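Local coordinates for heme-binding protein A (Haemophilus parasuis 29755, PDB 3TPA) that probably binds glutathione as the solute-binding component of a bacterial uptake system, at residues F122-L127 against T413-D418; V357-R362 against A394-R399. The protein carries 1 engineered substitution. All coordinates share one frame; numbering follows the deposited sequence. Where two conformers were deposited one is given.

Contact 1: residues F122-L127 against T413-D418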
# COMPACT_ATOMS: atom_id res chain seq x y z
N PHE A 122 -11.61 -5.39 -0.85
CA PHE A 122 -12.26 -6.00 -2.00
C PHE A 122 -12.68 -4.92 -3.01
O PHE A 122 -12.46 -5.06 -4.22
CB PHE A 122 -13.48 -6.81 -1.53
CG PHE A 122 -14.07 -7.70 -2.59
CD1 PHE A 122 -13.55 -8.96 -2.84
CD2 PHE A 122 -15.16 -7.28 -3.32
CE1 PHE A 122 -14.10 -9.79 -3.82
CE2 PHE A 122 -15.73 -8.11 -4.32
CZ PHE A 122 -15.19 -9.35 -4.56
N ASN A 123 -13.26 -3.83 -2.50
CA ASN A 123 -13.71 -2.72 -3.34
C ASN A 123 -12.58 -1.82 -3.82
O ASN A 123 -12.56 -1.40 -4.98
CB ASN A 123 -14.78 -1.89 -2.61
CG ASN A 123 -16.10 -2.62 -2.51
OD1 ASN A 123 -16.86 -2.69 -3.48
ND2 ASN A 123 -16.37 -3.20 -1.35
N TRP A 124 -11.63 -1.52 -2.94
CA TRP A 124 -10.50 -0.69 -3.33
C TRP A 124 -9.71 -1.30 -4.49
O TRP A 124 -9.21 -0.57 -5.34
CB TRP A 124 -9.59 -0.41 -2.14
CG TRP A 124 -10.20 0.51 -1.11
CD1 TRP A 124 -11.16 1.46 -1.34
CD2 TRP A 124 -9.93 0.53 0.29
NE1 TRP A 124 -11.49 2.08 -0.16
CE2 TRP A 124 -10.75 1.53 0.86
CE3 TRP A 124 -9.07 -0.19 1.13
CZ2 TRP A 124 -10.73 1.83 2.21
CZ3 TRP A 124 -9.05 0.11 2.48
CH2 TRP A 124 -9.88 1.11 3.01
N MET A 125 -9.60 -2.63 -4.50
CA MET A 125 -8.89 -3.35 -5.56
C MET A 125 -9.79 -3.72 -6.75
O MET A 125 -9.40 -4.49 -7.63
CB MET A 125 -8.21 -4.60 -4.99
CG MET A 125 -7.27 -4.31 -3.82
SD MET A 125 -6.10 -2.98 -4.15
CE MET A 125 -5.14 -3.68 -5.49
N ASN A 126 -11.00 -3.17 -6.75
CA ASN A 126 -11.91 -3.29 -7.88
C ASN A 126 -12.31 -4.71 -8.23
O ASN A 126 -12.61 -5.01 -9.38
CB ASN A 126 -11.34 -2.60 -9.12
CG ASN A 126 -10.82 -1.21 -8.82
OD1 ASN A 126 -11.58 -0.32 -8.44
ND2 ASN A 126 -9.52 -1.03 -9.00
N LEU A 127 -12.31 -5.60 -7.25
CA LEU A 127 -12.75 -6.97 -7.51
C LEU A 127 -14.22 -7.09 -7.89
O LEU A 127 -14.59 -8.02 -8.61
CB LEU A 127 -12.43 -7.88 -6.32
CG LEU A 127 -10.93 -7.97 -6.04
CD1 LEU A 127 -10.65 -9.00 -4.98
CD2 LEU A 127 -10.19 -8.30 -7.32
N THR A 413 -0.93 6.45 -2.73
CA THR A 413 -0.31 5.24 -2.23
C THR A 413 -0.84 4.04 -2.99
O THR A 413 -2.05 3.85 -3.11
CB THR A 413 -0.61 5.04 -0.72
OG1 THR A 413 0.00 6.10 0.02
CG2 THR A 413 -0.07 3.70 -0.23
N SER A 414 0.08 3.22 -3.50
CA SER A 414 -0.30 2.00 -4.19
C SER A 414 -0.47 0.86 -3.18
O SER A 414 0.39 0.66 -2.33
CB SER A 414 0.76 1.61 -5.20
OG SER A 414 0.49 0.35 -5.78
N ARG A 415 -1.56 0.11 -3.29
CA ARG A 415 -1.80 -0.97 -2.33
C ARG A 415 -1.23 -2.32 -2.75
O ARG A 415 -0.98 -3.15 -1.90
CB ARG A 415 -3.29 -1.10 -2.02
CG ARG A 415 -3.94 0.19 -1.56
CD ARG A 415 -5.45 0.01 -1.46
NE ARG A 415 -6.16 1.28 -1.62
CZ ARG A 415 -6.63 1.72 -2.77
NH1 ARG A 415 -6.47 1.01 -3.88
NH2 ARG A 415 -7.27 2.88 -2.82
N ASN A 416 -1.02 -2.54 -4.06
CA ASN A 416 -0.43 -3.80 -4.53
C ASN A 416 0.97 -3.62 -5.12
O ASN A 416 1.64 -4.59 -5.47
CB ASN A 416 -1.36 -4.57 -5.51
CG ASN A 416 -1.56 -3.88 -6.85
OD1 ASN A 416 -0.89 -2.91 -7.18
ND2 ASN A 416 -2.49 -4.41 -7.65
N GLY A 417 1.41 -2.37 -5.21
CA GLY A 417 2.74 -2.05 -5.70
C GLY A 417 3.02 -2.29 -7.17
O GLY A 417 4.17 -2.25 -7.58
N ASP A 418 1.99 -2.55 -7.97
CA ASP A 418 2.19 -2.72 -9.42
C ASP A 418 2.18 -1.37 -10.14
O ASP A 418 1.43 -0.48 -9.74
CB ASP A 418 1.08 -3.61 -10.01
CG ASP A 418 1.39 -4.08 -11.40
OD1 ASP A 418 1.09 -3.35 -12.36
OD2 ASP A 418 1.95 -5.18 -11.55
O HOH W 1 -6.77 0.31 -6.51

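Contact 2: residues V357-R362 against A394-R399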
# COMPACT_ATOMS: atom_id res chain seq x y z
N VAL A 357 -3.89 23.66 -0.69
CA VAL A 357 -3.14 22.95 0.36
C VAL A 357 -3.96 21.80 0.95
O VAL A 357 -5.13 21.97 1.28
CB VAL A 357 -2.73 23.92 1.50
CG1 VAL A 357 -1.99 23.18 2.61
CG2 VAL A 357 -1.88 25.06 0.95
N GLN A 358 -3.35 20.62 1.07
CA GLN A 358 -4.02 19.47 1.67
C GLN A 358 -4.13 19.65 3.20
O GLN A 358 -3.13 19.87 3.87
CB GLN A 358 -3.29 18.17 1.33
CG GLN A 358 -3.88 16.95 2.02
CD GLN A 358 -3.42 15.64 1.44
OE1 GLN A 358 -3.29 15.49 0.23
NE2 GLN A 358 -3.20 14.66 2.30
N PRO A 359 -5.36 19.58 3.73
CA PRO A 359 -5.56 19.96 5.13
C PRO A 359 -5.38 18.81 6.13
O PRO A 359 -5.34 19.07 7.32
CB PRO A 359 -7.00 20.45 5.14
CG PRO A 359 -7.66 19.56 4.15
CD PRO A 359 -6.64 19.35 3.05
N VAL A 360 -5.29 17.58 5.65
CA VAL A 360 -5.14 16.42 6.52
C VAL A 360 -3.86 15.67 6.17
O VAL A 360 -3.77 15.08 5.09
CB VAL A 360 -6.32 15.45 6.37
CG1 VAL A 360 -6.05 14.15 7.12
CG2 VAL A 360 -7.59 16.10 6.89
N VAL A 361 -2.89 15.70 7.07
CA VAL A 361 -1.58 15.11 6.79
C VAL A 361 -1.65 13.60 6.56
O VAL A 361 -2.37 12.87 7.25
CB VAL A 361 -0.56 15.43 7.88
CG1 VAL A 361 -0.43 16.94 8.03
CG2 VAL A 361 -0.97 14.80 9.20
N ARG A 362 -0.89 13.15 5.56
CA ARG A 362 -0.73 11.74 5.27
C ARG A 362 0.75 11.44 5.23
O ARG A 362 1.56 12.35 5.05
CB ARG A 362 -1.38 11.39 3.93
CG ARG A 362 -2.89 11.58 3.90
CD ARG A 362 -3.60 10.44 4.57
NE ARG A 362 -5.04 10.67 4.63
CZ ARG A 362 -5.73 10.84 5.75
NH1 ARG A 362 -5.12 10.80 6.92
NH2 ARG A 362 -7.04 11.05 5.70
N ALA A 394 -13.14 17.04 3.10
CA ALA A 394 -14.13 16.61 2.12
C ALA A 394 -14.25 17.55 0.92
O ALA A 394 -14.38 17.07 -0.21
CB ALA A 394 -15.49 16.41 2.78
N ASP A 395 -14.22 18.86 1.16
CA ASP A 395 -14.34 19.83 0.07
C ASP A 395 -13.13 19.76 -0.83
O ASP A 395 -13.24 19.76 -2.05
CB ASP A 395 -14.49 21.27 0.59
CG ASP A 395 -15.88 21.56 1.13
OD1 ASP A 395 -16.83 20.88 0.70
OD2 ASP A 395 -16.02 22.46 1.99
N PHE A 396 -11.97 19.72 -0.20
CA PHE A 396 -10.68 19.63 -0.87
C PHE A 396 -10.72 18.50 -1.89
O PHE A 396 -10.40 18.67 -3.06
CB PHE A 396 -9.59 19.39 0.18
CG PHE A 396 -8.22 19.10 -0.39
CD1 PHE A 396 -7.40 20.12 -0.84
CD2 PHE A 396 -7.73 17.79 -0.43
CE1 PHE A 396 -6.13 19.85 -1.34
CE2 PHE A 396 -6.47 17.51 -0.93
CZ PHE A 396 -5.66 18.54 -1.37
N ASN A 397 -11.14 17.33 -1.42
CA ASN A 397 -11.23 16.16 -2.29
C ASN A 397 -12.32 16.23 -3.35
O ASN A 397 -12.08 15.86 -4.49
CB ASN A 397 -11.41 14.89 -1.46
CG ASN A 397 -10.13 14.48 -0.79
OD1 ASN A 397 -9.05 14.58 -1.39
ND2 ASN A 397 -10.22 14.02 0.45
N LYS A 398 -13.52 16.67 -2.99
CA LYS A 398 -14.62 16.66 -3.95
C LYS A 398 -14.42 17.70 -5.04
O LYS A 398 -14.65 17.44 -6.21
CB LYS A 398 -15.97 16.86 -3.25
CG LYS A 398 -17.15 16.68 -4.18
CD LYS A 398 -18.46 16.89 -3.44
CE LYS A 398 -19.65 16.64 -4.36
NZ LYS A 398 -20.93 17.06 -3.74
N ARG A 399 -13.96 18.89 -4.66
CA ARG A 399 -13.78 19.92 -5.68
C ARG A 399 -12.52 19.73 -6.50
O ARG A 399 -12.36 20.33 -7.55
CB ARG A 399 -13.80 21.31 -5.06
CG ARG A 399 -15.10 21.63 -4.35
CD ARG A 399 -15.03 22.98 -3.71
NE ARG A 399 -16.11 23.15 -2.76
CZ ARG A 399 -16.37 24.29 -2.13
NH1 ARG A 399 -15.61 25.35 -2.36
NH2 ARG A 399 -17.38 24.36 -1.28

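Contact 1: residues F122-L127 against T413-D418
Trp124, the last residue of helix 120-124, and Met125 just past it meet Arg415 and Asn416, in the loop that follows strand 407-413, in a partly buried contact of van der Waals packing and, in the conformer described, one water bridge. Arg415 was modelled in two conformers, and the following holds for one of them. Its side chain crosses that of Trp124 at about a right angle, with Trp124 CB over the centre of the guanidinium, 3.7 Å from Arg415 CZ. The indole plane is only 15° from the guanidinium plane, but it is CB, not the ring, that lies over the group's centre. Trp124 O and Arg415 NH1 are 3.5 Å apart at a poor angle for a direct bond. A water mediates instead, giving a hydrogen to Trp124 O at 2.8 Å and accepting a weak bond from Arg415 NH1 at 2.7 Å, in the guanidinium plane; this bridge depends on that conformer. Met125, bent at CG and SD (chi2 -50°, chi3 -64°), runs past the arginine in the opposite direction: its SD reaches Arg415 CB at 4.0 Å, and its CE methyl makes van der Waals contact with Asn416 ND2 at 3.5 Å. Asn416 OD1 accepts from Asp418 N at 3.0 Å in an Asx turn, the donor standing above the carbonyl plane. A Schellman motif with Asn126 as C-prime residue ends the helix. The contact joins parts of the chain 285 residues apart, probably across the two lobes of a family 5 solute-binding protein. Helix 153-156 borders it, Thr156 touching both Met125 and Asn416. OD1 of Asn421, in helix 420-427, is hydrogen-bonded to Ser414 OG and Arg415 N, while Ser414 pairs through its backbone with Leu269 of strand 261-276.

Contact 2: residues V357-R362 against A394-R399
Phe396 projects from helix 393-401 and lays one face of its ring against Gln358 CA and Pro359 CD. It starts with CG anti to the backbone N (chi1 173°), which directs the ring at the loop. Its CB is 4.1 Å from Pro359 CD, and its CG comes closer to the same atom, at 3.8 Å. This CD sits over the ring face, 18° off the normal through the centroid, as a CH-pi donor. Along one side of the ring, CD1 and then CE1 approach Val357 O obliquely, CE1 at 3.5 Å. Along the other, CE2 lies 3.9 Å from Gln358 OE1. The tip, CZ, meets Gln358 CA at 3.6 Å and Gln358 CB at the same distance; CA makes a second CH-pi contact on the face that Pro359 CD uses. No hydrogen bond joins the segments. The amide of Gln358 is instead held within its own loop, NE2 giving a nearly straight bond (172°) to Val360 O at 2.9 Å. Tyr410 and Trp356, from neighbouring strands, also touch the phenylalanine. Helix 393-401 is the helix of a beta-alpha-beta crossover from strand 384-389 to the parallel strand 407-413, across strand 351-356, and Phe396 packs it on the loop leaving that middle strand.

From the N terminus the chain first passes 122-127, then 357-362, 394-399 and finally 413-418, so contact 2 is nested inside the loop closed by contact 1. Contact 2 is local: only 31 residues, including helix 368-381 and strand 384-389, separate its halves, and it ties helix 393-401 to the loop that leaves strand 351-356 of the mixed sheet. Contact 1 closes over 285 residues, joining the end of helix 120-124 to the loop after strand 407-413, probably across the two lobes of this solute-binding fold. The centres of contacts 1 and 2 are about 21 Å apart and the two do not touch; strand 407-413 leads from the helix of contact 2 into the loop of contact 1.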